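Side-chain contacts in ketol-acid reductoisomerase (NAD(+)) (uncultured archaeon GZfos26G2, PDB 4XDY), which catalyses the magnesium-dependent methyl migration and NADH-linked reduction of (S)-2-acetolactate to (R)-2,3-dihydroxy-isovalerate in branched-chain amino acid biosynthesis: residues A[52-56]-A[57-61]; A[87-90]-A[91-95]; A[177-180]-A[181-185]; A[195-199]-A[200-204]. One frame throughout, in Å; residues are numbered along the deposited sequence.

In the fold
Contacts 1, 2 and 3 belong to the N-terminal Rossmann domain, contact 4 to the C-terminal knotted domain. Contact 1, with several exposed residues, is the most open of the four; the others are largely buried. Contacts 1 and 2 are helix starts that both hold one NADH, the first gripping the adenosine ribose hydroxyls with neutral groups, the second the nicotinamide ribose with a carboxylate and the adenine with apolar side chains; their centres are 19 Å apart. Contact 3 reaches the same sheet as contact 1 but is plain turn packing away from the cofactor. Contact 4, whose nearest atoms lie about 7 Å from contact 2, supplies magnesium-binding carboxylates. Contacts 2, 3 and 4 also touch the second subunit.

Contact 1: A[52-56]-A[57-61]; sequences GNKNP and SWEKA. With NAI (1,4-dihydronicotinamide adenine dinucleotide), chain E.
Asn55 ND2 donates to O2B of the NADH adenosine ribose at 3.0 Å and to the backbone O of Thr47, while OD1 of the same amide accepts Ser57 N at 3.1 Å, with the donor well above the carbonyl plane, 67° out of it. With CG anti to the backbone N (chi1 179°), OD1 is brought to Ser57 N and ND2 to the ribose. Asn55 thus is the N-cap of helix 56-63, which follows strand 41-50 and the short strand 53-54, in the region of the Rossmann fold where the adenosine ribose is bound. Ser57 OG meets O3B at 2.8 Å, so the two side chains hold the neighbouring ribose hydroxyls. With an alanine in place of Asn55, Ser57 N is likely to lose its capping acceptor and O2B this donor. Behind the cap, Lys60 N donates to Pro56 O at 2.8 Å. Lys54 CD passes 3.6 Å from Glu59 OE2, while Lys54 NZ stays 4.9 Å from that oxygen.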
loop_
_atom_site.group_PDB
_atom_site.type_symbol
_atom_site.label_atom_id
_atom_site.label_comp_id
_atom_site.label_asym_id
_atom_site.label_seq_id
_atom_site.Cartn_x
_atom_site.Cartn_y
_atom_site.Cartn_z
ATOM N N GLY A 52 -22.705 29.394 -1.292
ATOM C CA GLY A 52 -24.144 29.567 -1.385
ATOM C C GLY A 52 -24.951 28.361 -0.973
ATOM O O GLY A 52 -26.171 28.423 -0.985
ATOM N N ASN A 53 -24.306 27.263 -0.567
ATOM C CA ASN A 53 -25.036 26.079 -0.063
ATOM C C ASN A 53 -24.712 25.668 1.342
ATOM O O ASN A 53 -23.687 26.061 1.856
ATOM C CB ASN A 53 -24.719 24.887 -0.953
ATOM C CG ASN A 53 -25.354 25.001 -2.311
ATOM O OD1 ASN A 53 -26.592 25.039 -2.440
ATOM N ND2 ASN A 53 -24.529 25.086 -3.324
ATOM N N LYS A 54 -25.572 24.848 1.944
ATOM C CA LYS A 54 -25.302 24.324 3.260
ATOM C C LYS A 54 -23.967 23.584 3.195
ATOM O O LYS A 54 -23.781 22.745 2.325
ATOM C CB LYS A 54 -26.351 23.323 3.684
ATOM C CG LYS A 54 -27.698 23.952 3.902
ATOM C CD LYS A 54 -28.394 23.327 5.087
ATOM C CE LYS A 54 -29.832 23.813 5.129
ATOM N NZ LYS A 54 -30.689 22.623 5.373
ATOM N N ASN A 55 -23.064 23.880 4.125
ATOM C CA ASN A 55 -21.807 23.129 4.222
ATOM C C ASN A 55 -22.039 21.809 4.923
ATOM O O ASN A 55 -22.374 21.786 6.087
ATOM C CB ASN A 55 -20.785 23.988 4.973
ATOM C CG ASN A 55 -19.446 23.285 5.140
ATOM O OD1 ASN A 55 -19.229 22.230 4.546
ATOM N ND2 ASN A 55 -18.546 23.871 5.949
ATOM N N PRO A 56 -21.888 20.673 4.211
ATOM C CA PRO A 56 -22.067 19.397 4.893
ATOM C C PRO A 56 -21.161 19.123 6.153
ATOM O O PRO A 56 -21.558 18.372 7.032
ATOM C CB PRO A 56 -21.773 18.338 3.796
ATOM C CG PRO A 56 -21.534 19.091 2.531
ATOM C CD PRO A 56 -21.298 20.530 2.861
ATOM N N SER A 57 -19.991 19.754 6.212
ATOM C CA SER A 57 -19.086 19.585 7.345
ATOM C C SER A 57 -19.688 20.208 8.628
ATOM O O SER A 57 -19.595 19.625 9.729
ATOM C CB SER A 57 -17.770 20.278 7.008
ATOM O OG SER A 57 -17.188 19.624 5.899
ATOM N N TRP A 58 -20.300 21.378 8.482
ATOM C CA TRP A 58 -21.082 21.975 9.577
ATOM C C TRP A 58 -22.154 20.990 10.137
ATOM O O TRP A 58 -22.229 20.706 11.336
ATOM C CB TRP A 58 -21.663 23.321 9.090
ATOM C CG TRP A 58 -22.571 23.998 10.100
ATOM C CD1 TRP A 58 -23.861 23.677 10.377
ATOM C CD2 TRP A 58 -22.247 25.124 10.950
ATOM N NE1 TRP A 58 -24.361 24.517 11.363
ATOM C CE2 TRP A 58 -23.401 25.426 11.709
ATOM C CE3 TRP A 58 -21.102 25.911 11.122
ATOM C CZ2 TRP A 58 -23.437 26.473 12.654
ATOM C CZ3 TRP A 58 -21.141 26.967 12.046
ATOM C CH2 TRP A 58 -22.305 27.233 12.808
ATOM N N GLU A 59 -22.939 20.415 9.238
ATOM C CA GLU A 59 -24.017 19.520 9.617
ATOM C C GLU A 59 -23.446 18.280 10.233
ATOM O O GLU A 59 -23.958 17.737 11.249
ATOM C CB GLU A 59 -24.842 19.136 8.349
ATOM C CG GLU A 59 -25.427 20.313 7.566
ATOM C CD GLU A 59 -26.355 21.210 8.415
ATOM O OE1 GLU A 59 -26.873 20.778 9.479
ATOM O OE2 GLU A 59 -26.558 22.376 8.023
ATOM N N LYS A 60 -22.350 17.784 9.641
ATOM C CA LYS A 60 -21.855 16.526 10.118
ATOM C C LYS A 60 -21.352 16.679 11.553
ATOM O O LYS A 60 -21.566 15.797 12.382
ATOM C CB LYS A 60 -20.764 15.925 9.209
ATOM C CG LYS A 60 -20.340 14.521 9.672
ATOM C CD LYS A 60 -19.277 13.925 8.704
ATOM C CE LYS A 60 -18.929 12.470 8.991
ATOM N NZ LYS A 60 -18.291 12.305 10.330
ATOM N N ALA A 61 -20.615 17.754 11.814
ATOM C CA ALA A 61 -20.094 18.003 13.162
ATOM C C ALA A 61 -21.238 18.142 14.203
ATOM O O ALA A 61 -21.089 17.658 15.331
ATOM C CB ALA A 61 -19.245 19.260 13.164
HETATM P PA NAI E . -10.192 19.934 4.220
HETATM O O1A NAI E . -9.856 20.250 2.755
HETATM O O2A NAI E . -10.780 18.638 4.574
HETATM O O5B NAI E . -10.982 21.232 4.758
HETATM C C5B NAI E . -11.560 21.226 6.095
HETATM C C4B NAI E . -12.958 21.913 6.030
HETATM O O4B NAI E . -12.689 23.277 5.723
HETATM C C3B NAI E . -13.957 21.449 4.937
HETATM O O3B NAI E . -14.535 20.217 5.372
HETATM C C2B NAI E . -14.891 22.636 4.835
HETATM O O2B NAI E . -15.940 22.466 5.791
HETATM C C1B NAI E . -13.953 23.801 5.241
HETATM N N9A NAI E . -13.672 24.665 4.107
HETATM C C8A NAI E . -13.296 24.189 2.846
HETATM N N7A NAI E . -13.119 25.220 2.031
HETATM C C5A NAI E . -13.409 26.341 2.743
HETATM C C6A NAI E . -13.457 27.761 2.450
HETATM N N6A NAI E . -13.172 28.239 1.231
HETATM N N1A NAI E . -13.750 28.647 3.438
HETATM C C2A NAI E . -14.069 28.210 4.675
HETATM N N3A NAI E . -14.057 26.941 5.044
HETATM C C4A NAI E . -13.750 25.964 4.114
HETATM O O3 NAI E . -8.746 20.130 5.074
HETATM P PN NAI E . -7.702 18.870 5.374
HETATM O O1N NAI E . -7.342 18.171 4.078
HETATM O O2N NAI E . -8.309 18.097 6.468
HETATM O O5D NAI E . -6.450 19.774 5.721
HETATM C C5D NAI E . -6.393 20.424 7.036
HETATM C C4D NAI E . -4.909 20.726 7.452
HETATM O O4D NAI E . -4.375 19.418 7.741
HETATM C C3D NAI E . -4.012 21.291 6.368
HETATM O O3D NAI E . -3.036 22.166 6.946
HETATM C C2D NAI E . -3.300 20.072 5.734
HETATM O O2D NAI E . -2.067 20.329 5.065
HETATM C C1D NAI E . -3.136 19.202 6.962
HETATM N N1N NAI E . -2.993 17.751 6.796
HETATM C C2N NAI E . -3.950 17.083 6.119
HETATM C C3N NAI E . -3.882 15.744 5.961
HETATM C C7N NAI E . -4.967 15.058 5.330
HETATM O O7N NAI E . -5.827 15.547 4.533
HETATM N N7N NAI E . -5.181 13.866 5.829
HETATM C C4N NAI E . -2.764 15.040 6.554
HETATM C C5N NAI E . -1.916 15.777 7.439
HETATM C C6N NAI E . -2.050 17.128 7.498
#

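Contact 2: A[87-90]-A[91-95]; sequences DEVQ and PAIYE. With NAI (1,4-dihydronicotinamide adenine dinucleotide), chain E.
Asp87 takes both hydroxyls of the nicotinamide ribose on its carboxylate: NADH O3D donates to OD1 and O2D to OD2, each at 2.6 Å. OD2 also accepts from Thr258 of the second subunit. An asparagine at Asp87 would probably leave one ribose hydroxyl without an acceptor, since its amide nitrogen cannot take that bond. Gln90 NE2 adds only a weak bond to O3D, 3.3 Å long; the stretched chain (chi2 -179°) carries the amide to the ribose, where Asn115 donates to OE1 and the backbone O of Leu85 accepts from NE2. Across the join to the helix, Tyr94 N donates to Gln90 O at 2.8 Å and Ile93 N to Val89 O at 3.3 Å. A water links Glu88 O with Ala92 N, beside Pro91, which has no N-H to give. Val89 and Ile93 run alongside each other, with CG2 of Val89 3.9 Å from CD1 of Ile93. Ile93 CD1 reaches C2A of the adenine at 3.4 Å and Val89 CG1 touches its N6A. One loop and helix start thereby span both ends of the dinucleotide, as the segment after the fourth strand of a Rossmann fold does in binding NAD.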
loop_
_atom_site.group_PDB
_atom_site.type_symbol
_atom_site.label_atom_id
_atom_site.label_comp_id
_atom_site.label_asym_id
_atom_site.label_seq_id
_atom_site.Cartn_x
_atom_site.Cartn_y
_atom_site.Cartn_z
ATOM N N ASP A 87 -4.989 24.415 3.458
ATOM C CA ASP A 87 -3.854 25.338 3.555
ATOM C C ASP A 87 -4.081 26.631 2.787
ATOM O O ASP A 87 -3.726 27.716 3.240
ATOM C CB ASP A 87 -2.521 24.727 3.119
ATOM C CG ASP A 87 -2.185 23.487 3.918
ATOM O OD1 ASP A 87 -1.896 23.642 5.156
ATOM O OD2 ASP A 87 -2.301 22.359 3.378
ATOM N N GLU A 88 -4.675 26.510 1.604
ATOM C CA GLU A 88 -4.760 27.660 0.677
ATOM C C GLU A 88 -5.730 28.738 1.152
ATOM O O GLU A 88 -5.536 29.891 0.793
ATOM C CB GLU A 88 -5.138 27.164 -0.774
ATOM C CG GLU A 88 -6.514 26.467 -0.921
ATOM C CD GLU A 88 -6.638 25.016 -0.581
ATOM O OE1 GLU A 88 -5.726 24.477 0.082
ATOM O OE2 GLU A 88 -7.668 24.383 -0.915
ATOM N N VAL A 89 -6.668 28.368 2.025
ATOM C CA VAL A 89 -7.643 29.332 2.546
ATOM C C VAL A 89 -7.295 29.836 3.954
ATOM O O VAL A 89 -7.852 30.847 4.403
ATOM C CB VAL A 89 -9.095 28.860 2.552
ATOM C CG1 VAL A 89 -9.549 28.600 1.088
ATOM C CG2 VAL A 89 -9.344 27.666 3.415
ATOM N N GLN A 90 -6.321 29.188 4.609
ATOM C CA GLN A 90 -6.011 29.628 5.999
ATOM C C GLN A 90 -5.642 31.079 6.097
ATOM O O GLN A 90 -6.081 31.719 7.063
ATOM C CB GLN A 90 -4.942 28.775 6.589
ATOM C CG GLN A 90 -5.307 27.328 6.755
ATOM C CD GLN A 90 -4.181 26.511 7.400
ATOM O OE1 GLN A 90 -3.140 27.048 7.789
ATOM N NE2 GLN A 90 -4.361 25.162 7.408
ATOM N N PRO A 91 -4.808 31.643 5.210
ATOM C CA PRO A 91 -4.370 33.017 5.479
ATOM C C PRO A 91 -5.540 34.025 5.582
ATOM O O PRO A 91 -5.604 34.810 6.594
ATOM C CB PRO A 91 -3.418 33.337 4.329
ATOM C CG PRO A 91 -2.894 31.970 3.909
ATOM C CD PRO A 91 -4.080 31.086 4.053
ATOM N N ALA A 92 -6.496 33.959 4.650
ATOM C CA ALA A 92 -7.616 34.929 4.667
ATOM C C ALA A 92 -8.531 34.684 5.877
ATOM O O ALA A 92 -8.954 35.649 6.467
ATOM C CB ALA A 92 -8.440 34.871 3.383
ATOM N N ILE A 93 -8.845 33.413 6.208
ATOM C CA ILE A 93 -9.710 33.090 7.278
ATOM C C ILE A 93 -9.019 33.475 8.616
ATOM O O ILE A 93 -9.632 34.046 9.523
ATOM C CB ILE A 93 -10.123 31.612 7.238
ATOM C CG1 ILE A 93 -11.038 31.400 6.011
ATOM C CG2 ILE A 93 -10.904 31.295 8.468
ATOM C CD1 ILE A 93 -11.416 29.988 5.785
ATOM N N TYR A 94 -7.715 33.259 8.682
ATOM C CA TYR A 94 -6.975 33.634 9.871
ATOM C C TYR A 94 -7.109 35.160 10.080
ATOM O O TYR A 94 -7.427 35.625 11.178
ATOM C CB TYR A 94 -5.480 33.231 9.740
ATOM C CG TYR A 94 -4.640 33.895 10.752
ATOM C CD1 TYR A 94 -4.588 33.383 12.085
ATOM C CD2 TYR A 94 -3.938 35.024 10.451
ATOM C CE1 TYR A 94 -3.850 34.055 13.048
ATOM C CE2 TYR A 94 -3.165 35.672 11.432
ATOM C CZ TYR A 94 -3.168 35.180 12.728
ATOM O OH TYR A 94 -2.387 35.882 13.677
ATOM N N GLU A 95 -6.812 35.924 9.045
ATOM C CA GLU A 95 -6.774 37.366 9.140
ATOM C C GLU A 95 -8.136 37.894 9.530
ATOM O O GLU A 95 -8.243 38.741 10.447
ATOM C CB GLU A 95 -6.341 38.036 7.828
ATOM C CG GLU A 95 -4.887 37.888 7.550
ATOM C CD GLU A 95 -4.035 38.676 8.552
ATOM O OE1 GLU A 95 -4.481 39.741 9.077
ATOM O OE2 GLU A 95 -2.905 38.216 8.825
HETATM P PA NAI E . -10.192 19.934 4.220
HETATM O O1A NAI E . -9.856 20.250 2.755
HETATM O O2A NAI E . -10.780 18.638 4.574
HETATM O O5B NAI E . -10.982 21.232 4.758
HETATM C C5B NAI E . -11.560 21.226 6.095
HETATM C C4B NAI E . -12.958 21.913 6.030
HETATM O O4B NAI E . -12.689 23.277 5.723
HETATM C C3B NAI E . -13.957 21.449 4.937
HETATM O O3B NAI E . -14.535 20.217 5.372
HETATM C C2B NAI E . -14.891 22.636 4.835
HETATM O O2B NAI E . -15.940 22.466 5.791
HETATM C C1B NAI E . -13.953 23.801 5.241
HETATM N N9A NAI E . -13.672 24.665 4.107
HETATM C C8A NAI E . -13.296 24.189 2.846
HETATM N N7A NAI E . -13.119 25.220 2.031
HETATM C C5A NAI E . -13.409 26.341 2.743
HETATM C C6A NAI E . -13.457 27.761 2.450
HETATM N N6A NAI E . -13.172 28.239 1.231
HETATM N N1A NAI E . -13.750 28.647 3.438
HETATM C C2A NAI E . -14.069 28.210 4.675
HETATM N N3A NAI E . -14.057 26.941 5.044
HETATM C C4A NAI E . -13.750 25.964 4.114
HETATM O O3 NAI E . -8.746 20.130 5.074
HETATM P PN NAI E . -7.702 18.870 5.374
HETATM O O1N NAI E . -7.342 18.171 4.078
HETATM O O2N NAI E . -8.309 18.097 6.468
HETATM O O5D NAI E . -6.450 19.774 5.721
HETATM C C5D NAI E . -6.393 20.424 7.036
HETATM C C4D NAI E . -4.909 20.726 7.452
HETATM O O4D NAI E . -4.375 19.418 7.741
HETATM C C3D NAI E . -4.012 21.291 6.368
HETATM O O3D NAI E . -3.036 22.166 6.946
HETATM C C2D NAI E . -3.300 20.072 5.734
HETATM O O2D NAI E . -2.067 20.329 5.065
HETATM C C1D NAI E . -3.136 19.202 6.962
HETATM N N1N NAI E . -2.993 17.751 6.796
HETATM C C2N NAI E . -3.950 17.083 6.119
HETATM C C3N NAI E . -3.882 15.744 5.961
HETATM C C7N NAI E . -4.967 15.058 5.330
HETATM O O7N NAI E . -5.827 15.547 4.533
HETATM N N7N NAI E . -5.181 13.866 5.829
HETATM C C4N NAI E . -2.764 15.040 6.554
HETATM C C5N NAI E . -1.916 15.777 7.439
HETATM C C6N NAI E . -2.050 17.128 7.498
HETATM O O HOH W 1 -6.248 32.657 1.883
#

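Contact 3: A[177-180]-A[181-185]; sequences HWTK and AGILE
Trp178 and Ile183 meet where the chain turns from helix 165-175 into strand 183-185, a strand of the Rossmann-domain sheet that runs parallel to 153-157; the backbone of Ile183 also bonds to that of Leu4. His177 ends the helix in a Schellman motif, with positive phi (69°), and the next three residues keep helical backbone angles without the regular helix bonds. Backbone bonds close the turn. Trp178 O accepts from Gly182 N at 2.9 Å and, weakly, from Ala181 N at 3.0 Å, so one carbonyl gathers two successive amides. Gly182 then takes backbone angles at which a CB would collide with the carbonyl oxygen of Ala181.

The apolar contacts between the two segments centre on Ile183, which reaches back over the turn. Its CG1 lies 3.8 Å from Thr179 CG2, the two side chains running across each other at a slant, and its CD1 rests near the plane of the Trp178 ring, at the edge. The polar ends turn elsewhere: Thr179 OG1 bonds to Asp6, Lys180 NZ makes a salt bridge with the same aspartate, and Trp178 NE1 has a weak bond to Glu141. Phe329 of the second subunit packs on Ala181. Bending at chi2 (-67°) folds the Ile183 tip back, bringing CD1 to within 3.8 Å of Trp178 CB and 4.2 Å of CE3.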
loop_
_atom_site.group_PDB
_atom_site.type_symbol
_atom_site.label_atom_id
_atom_site.label_comp_id
_atom_site.label_asym_id
_atom_site.label_seq_id
_atom_site.Cartn_x
_atom_site.Cartn_y
_atom_site.Cartn_z
ATOM N N HIS A 177 -3.331 9.595 20.576
ATOM C CA HIS A 177 -2.714 8.261 20.518
ATOM C C HIS A 177 -1.627 8.087 19.436
ATOM O O HIS A 177 -1.220 6.951 19.094
ATOM C CB HIS A 177 -3.759 7.158 20.397
ATOM C CG HIS A 177 -4.712 7.058 21.572
ATOM N ND1 HIS A 177 -5.607 6.022 21.699
ATOM C CD2 HIS A 177 -4.908 7.854 22.653
ATOM C CE1 HIS A 177 -6.318 6.183 22.813
ATOM N NE2 HIS A 177 -5.955 7.311 23.379
ATOM N N TRP A 178 -1.137 9.201 18.915
ATOM C CA TRP A 178 -0.080 9.153 17.888
ATOM C C TRP A 178 1.218 8.656 18.524
ATOM O O TRP A 178 2.047 8.084 17.885
ATOM C CB TRP A 178 0.181 10.524 17.287
ATOM C CG TRP A 178 -0.975 11.186 16.539
ATOM C CD1 TRP A 178 -2.228 10.686 16.327
ATOM C CD2 TRP A 178 -0.986 12.510 16.030
ATOM N NE1 TRP A 178 -3.036 11.622 15.722
ATOM C CE2 TRP A 178 -2.299 12.746 15.503
ATOM C CE3 TRP A 178 -0.051 13.525 15.968
ATOM C CZ2 TRP A 178 -2.666 13.976 14.951
ATOM C CZ3 TRP A 178 -0.419 14.722 15.412
ATOM C CH2 TRP A 178 -1.713 14.921 14.911
ATOM N N THR A 179 1.363 8.901 19.831
ATOM C CA THR A 179 2.511 8.389 20.586
ATOM C C THR A 179 2.599 6.888 20.607
ATOM O O THR A 179 3.695 6.348 20.826
ATOM C CB THR A 179 2.435 8.931 22.071
ATOM O OG1 THR A 179 1.094 8.822 22.551
ATOM C CG2 THR A 179 2.830 10.318 22.120
ATOM N N LYS A 180 1.496 6.173 20.330
ATOM C CA LYS A 180 1.590 4.744 20.223
ATOM C C LYS A 180 2.458 4.283 19.038
ATOM O O LYS A 180 3.130 3.231 19.066
ATOM C CB LYS A 180 0.226 4.094 20.239
ATOM C CG LYS A 180 -0.537 4.384 21.529
ATOM C CD LYS A 180 -1.818 3.613 21.544
ATOM C CE LYS A 180 -2.745 4.096 22.625
ATOM N NZ LYS A 180 -2.162 3.776 23.947
ATOM N N ALA A 181 2.444 5.067 17.963
ATOM C CA ALA A 181 3.338 4.802 16.843
ATOM C C ALA A 181 4.662 5.533 17.052
ATOM O O ALA A 181 5.735 4.986 16.761
ATOM C CB ALA A 181 2.663 5.292 15.523
ATOM N N GLY A 182 4.573 6.777 17.517
ATOM C CA GLY A 182 5.751 7.562 17.823
ATOM C C GLY A 182 5.716 8.952 17.284
ATOM O O GLY A 182 5.144 9.221 16.207
ATOM N N ILE A 183 6.322 9.843 18.040
ATOM C CA ILE A 183 6.401 11.287 17.742
ATOM C C ILE A 183 7.874 11.678 17.613
ATOM O O ILE A 183 8.801 11.253 18.401
ATOM C CB ILE A 183 5.728 12.111 18.895
ATOM C CG1 ILE A 183 4.254 11.792 18.931
ATOM C CG2 ILE A 183 6.045 13.576 18.912
ATOM C CD1 ILE A 183 3.502 12.274 17.748
ATOM N N LEU A 184 8.142 12.466 16.595
ATOM C CA LEU A 184 9.432 13.116 16.384
ATOM C C LEU A 184 9.287 14.595 16.549
ATOM O O LEU A 184 8.365 15.234 15.965
ATOM C CB LEU A 184 9.940 12.871 14.944
ATOM C CG LEU A 184 9.986 11.396 14.564
ATOM C CD1 LEU A 184 10.429 11.333 13.100
ATOM C CD2 LEU A 184 10.939 10.635 15.482
ATOM N N GLU A 185 10.208 15.197 17.325
ATOM C CA GLU A 185 10.287 16.642 17.365
ATOM C C GLU A 185 11.088 17.224 16.285
ATOM O O GLU A 185 12.142 16.635 15.879
ATOM C CB GLU A 185 10.866 17.081 18.720
ATOM C CG GLU A 185 10.023 16.606 19.882
ATOM C CD GLU A 185 10.398 17.321 21.192
ATOM O OE1 GLU A 185 9.977 18.483 21.419
ATOM O OE2 GLU A 185 11.163 16.713 21.944
#

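Contact 4: A[195-199]-A[200-204]; sequences DLFGE and QCVLC. With MG (magnesium ion), chain C; MG (magnesium ion), chain D; HIO (N-hydroxy-N-isopropyloxamic acid), chain H.
The Phe197 ring carries Cys201 on one face: CB stands 3.8 Å above the plane, off the ring centre and nearest CE1 and CZ, in a CH-pi contact, and SG comes in obliquely, 3.7 Å from CE1. Val202 CG2 approaches obliquely and loosely, 4.4 Å from Phe197 CE2. The residues up to Leu203 belong to helix 188-203 of the C-terminal knotted domain, whose last turn widens to pi type; Cys204 follows it. There Gly198 O accepts from both Val202 N and Leu203 N, which arrive from opposite faces of its carbonyl plane, and Glu199 O takes Cys204 N.

One turn apart on another side of the helix, Asp195 and Glu199 supply the protein ligands of both magnesium ions in this structure. Asp195 bridges the metals, OD1 on one ion at 2.0 Å and OD2 on the other at 2.1 Å. Glu199 OE1 joins OD2 there, its CG set between backbone N and carbonyl carbon (chi1 64°) and the chain extended toward the metal. The inhibitor N-hydroxy-N-isopropyloxamic acid bridges the ions through O2, adding O11 to the ion shared with Glu199 and O3 to the other; two waters complete the former shell, three the latter. Lys135 donates to Asp195 OD1. Glu199 OE2 accepts from a metal-bound water and from a second water that Gln200 NE2 donates to, a second-shell link holding the carboxylate. At the inhibitor's isopropyl group, Cys204 SG sits 3.7 Å from methyl carbon C41, and Leu203 CD1 3.9 Å from the same atom.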
loop_
_atom_site.group_PDB
_atom_site.type_symbol
_atom_site.label_atom_id
_atom_site.label_comp_id
_atom_site.label_asym_id
_atom_site.label_seq_id
_atom_site.Cartn_x
_atom_site.Cartn_y
_atom_site.Cartn_z
ATOM N N ASP A 195 7.211 16.871 4.250
ATOM C CA ASP A 195 5.786 16.528 3.989
ATOM C C ASP A 195 5.444 16.761 2.513
ATOM O O ASP A 195 4.881 15.904 1.864
ATOM C CB ASP A 195 4.877 17.350 4.874
ATOM C CG ASP A 195 3.425 16.899 4.759
ATOM O OD1 ASP A 195 3.106 15.843 5.342
ATOM O OD2 ASP A 195 2.697 17.576 3.993
ATOM N N LEU A 196 5.777 17.931 2.045
ATOM C CA LEU A 196 5.577 18.301 0.650
ATOM C C LEU A 196 6.322 17.346 -0.265
ATOM O O LEU A 196 5.741 16.788 -1.193
ATOM C CB LEU A 196 5.986 19.710 0.421
ATOM C CG LEU A 196 5.109 20.827 1.002
ATOM C CD1 LEU A 196 5.729 22.163 0.699
ATOM C CD2 LEU A 196 3.685 20.855 0.446
ATOM N N PHE A 197 7.590 17.070 0.081
ATOM C CA PHE A 197 8.357 16.113 -0.714
ATOM C C PHE A 197 7.714 14.748 -0.777
ATOM O O PHE A 197 7.578 14.154 -1.863
ATOM C CB PHE A 197 9.784 15.955 -0.128
ATOM C CG PHE A 197 10.561 14.900 -0.807
ATOM C CD1 PHE A 197 11.144 15.160 -2.025
ATOM C CD2 PHE A 197 10.658 13.646 -0.284
ATOM C CE1 PHE A 197 11.896 14.157 -2.667
ATOM C CE2 PHE A 197 11.343 12.606 -0.956
ATOM C CZ PHE A 197 11.975 12.880 -2.159
ATOM N N GLY A 198 7.336 14.232 0.377
ATOM C CA GLY A 198 6.799 12.871 0.492
ATOM C C GLY A 198 5.515 12.722 -0.323
ATOM O O GLY A 198 5.344 11.772 -1.049
ATOM N N GLU A 199 4.587 13.669 -0.194
ATOM C CA GLU A 199 3.325 13.516 -0.876
ATOM C C GLU A 199 3.568 13.645 -2.412
ATOM O O GLU A 199 2.898 12.932 -3.181
ATOM C CB GLU A 199 2.262 14.495 -0.345
ATOM C CG GLU A 199 2.542 15.935 -0.561
ATOM C CD GLU A 199 1.890 16.891 0.450
ATOM O OE1 GLU A 199 1.498 16.461 1.585
ATOM O OE2 GLU A 199 1.707 18.083 0.076
ATOM N N GLN A 200 4.419 14.566 -2.824
ATOM C CA GLN A 200 4.701 14.810 -4.237
ATOM C C GLN A 200 5.391 13.600 -4.903
ATOM O O GLN A 200 5.042 13.208 -6.028
ATOM C CB GLN A 200 5.556 16.045 -4.399
ATOM C CG GLN A 200 4.762 17.301 -4.223
ATOM C CD GLN A 200 5.601 18.536 -4.079
ATOM O OE1 GLN A 200 6.741 18.591 -4.530
ATOM N NE2 GLN A 200 5.047 19.592 -3.412
ATOM N N CYS A 201 6.430 13.129 -4.271
ATOM C CA CYS A 201 7.417 12.270 -4.918
ATOM C C CYS A 201 7.178 10.781 -4.627
ATOM O O CYS A 201 7.752 9.952 -5.343
ATOM C CB CYS A 201 8.818 12.668 -4.546
ATOM S SG CYS A 201 9.196 14.355 -5.141
ATOM N N VAL A 202 6.531 10.464 -3.508
ATOM C CA VAL A 202 6.458 9.073 -3.038
ATOM C C VAL A 202 5.027 8.625 -2.841
ATOM O O VAL A 202 4.518 7.703 -3.507
ATOM C CB VAL A 202 7.275 8.851 -1.720
ATOM C CG1 VAL A 202 7.174 7.392 -1.268
ATOM C CG2 VAL A 202 8.738 9.263 -1.966
ATOM N N LEU A 203 4.362 9.235 -1.861
ATOM C CA LEU A 203 3.082 8.733 -1.425
ATOM C C LEU A 203 1.923 8.945 -2.401
ATOM O O LEU A 203 1.051 8.061 -2.504
ATOM C CB LEU A 203 2.690 9.375 -0.095
ATOM C CG LEU A 203 3.583 9.195 1.147
ATOM C CD1 LEU A 203 3.085 10.063 2.299
ATOM C CD2 LEU A 203 3.590 7.735 1.546
ATOM N N CYS A 204 1.875 10.077 -3.077
ATOM C CA CYS A 204 0.700 10.404 -3.894
ATOM C C CYS A 204 1.216 10.532 -5.363
ATOM O O CYS A 204 0.831 9.742 -6.198
ATOM C CB CYS A 204 0.017 11.667 -3.420
ATOM S SG CYS A 204 -0.490 11.577 -1.670
HETATM MG MG MG C . 0.776 17.375 3.262
HETATM MG MG MG D . 1.851 14.330 4.928
HETATM C C1 HIO H . -1.567 15.804 2.950
HETATM O O11 HIO H . -1.159 16.973 2.717
HETATM O O12 HIO H . -2.734 15.323 2.783
HETATM C C2 HIO H . -0.463 14.977 3.609
HETATM O O2 HIO H . 0.514 15.601 4.100
HETATM N N3 HIO H . -0.426 13.658 3.579
HETATM O O3 HIO H . 0.446 12.950 4.516
HETATM C C4 HIO H . -1.248 12.859 2.722
HETATM C C41 HIO H . -0.356 11.845 1.995
HETATM C C42 HIO H . -2.303 12.224 3.621
HETATM O O HOH W 2 2.903 14.080 3.115
HETATM O O HOH W 3 2.213 19.007 -2.409
HETATM O O HOH W 4 0.860 19.172 2.226
HETATM O O HOH W 5 0.071 18.388 5.038
HETATM O O HOH W 6 1.147 14.874 6.934
HETATM O O HOH W 7 3.222 12.920 5.872
#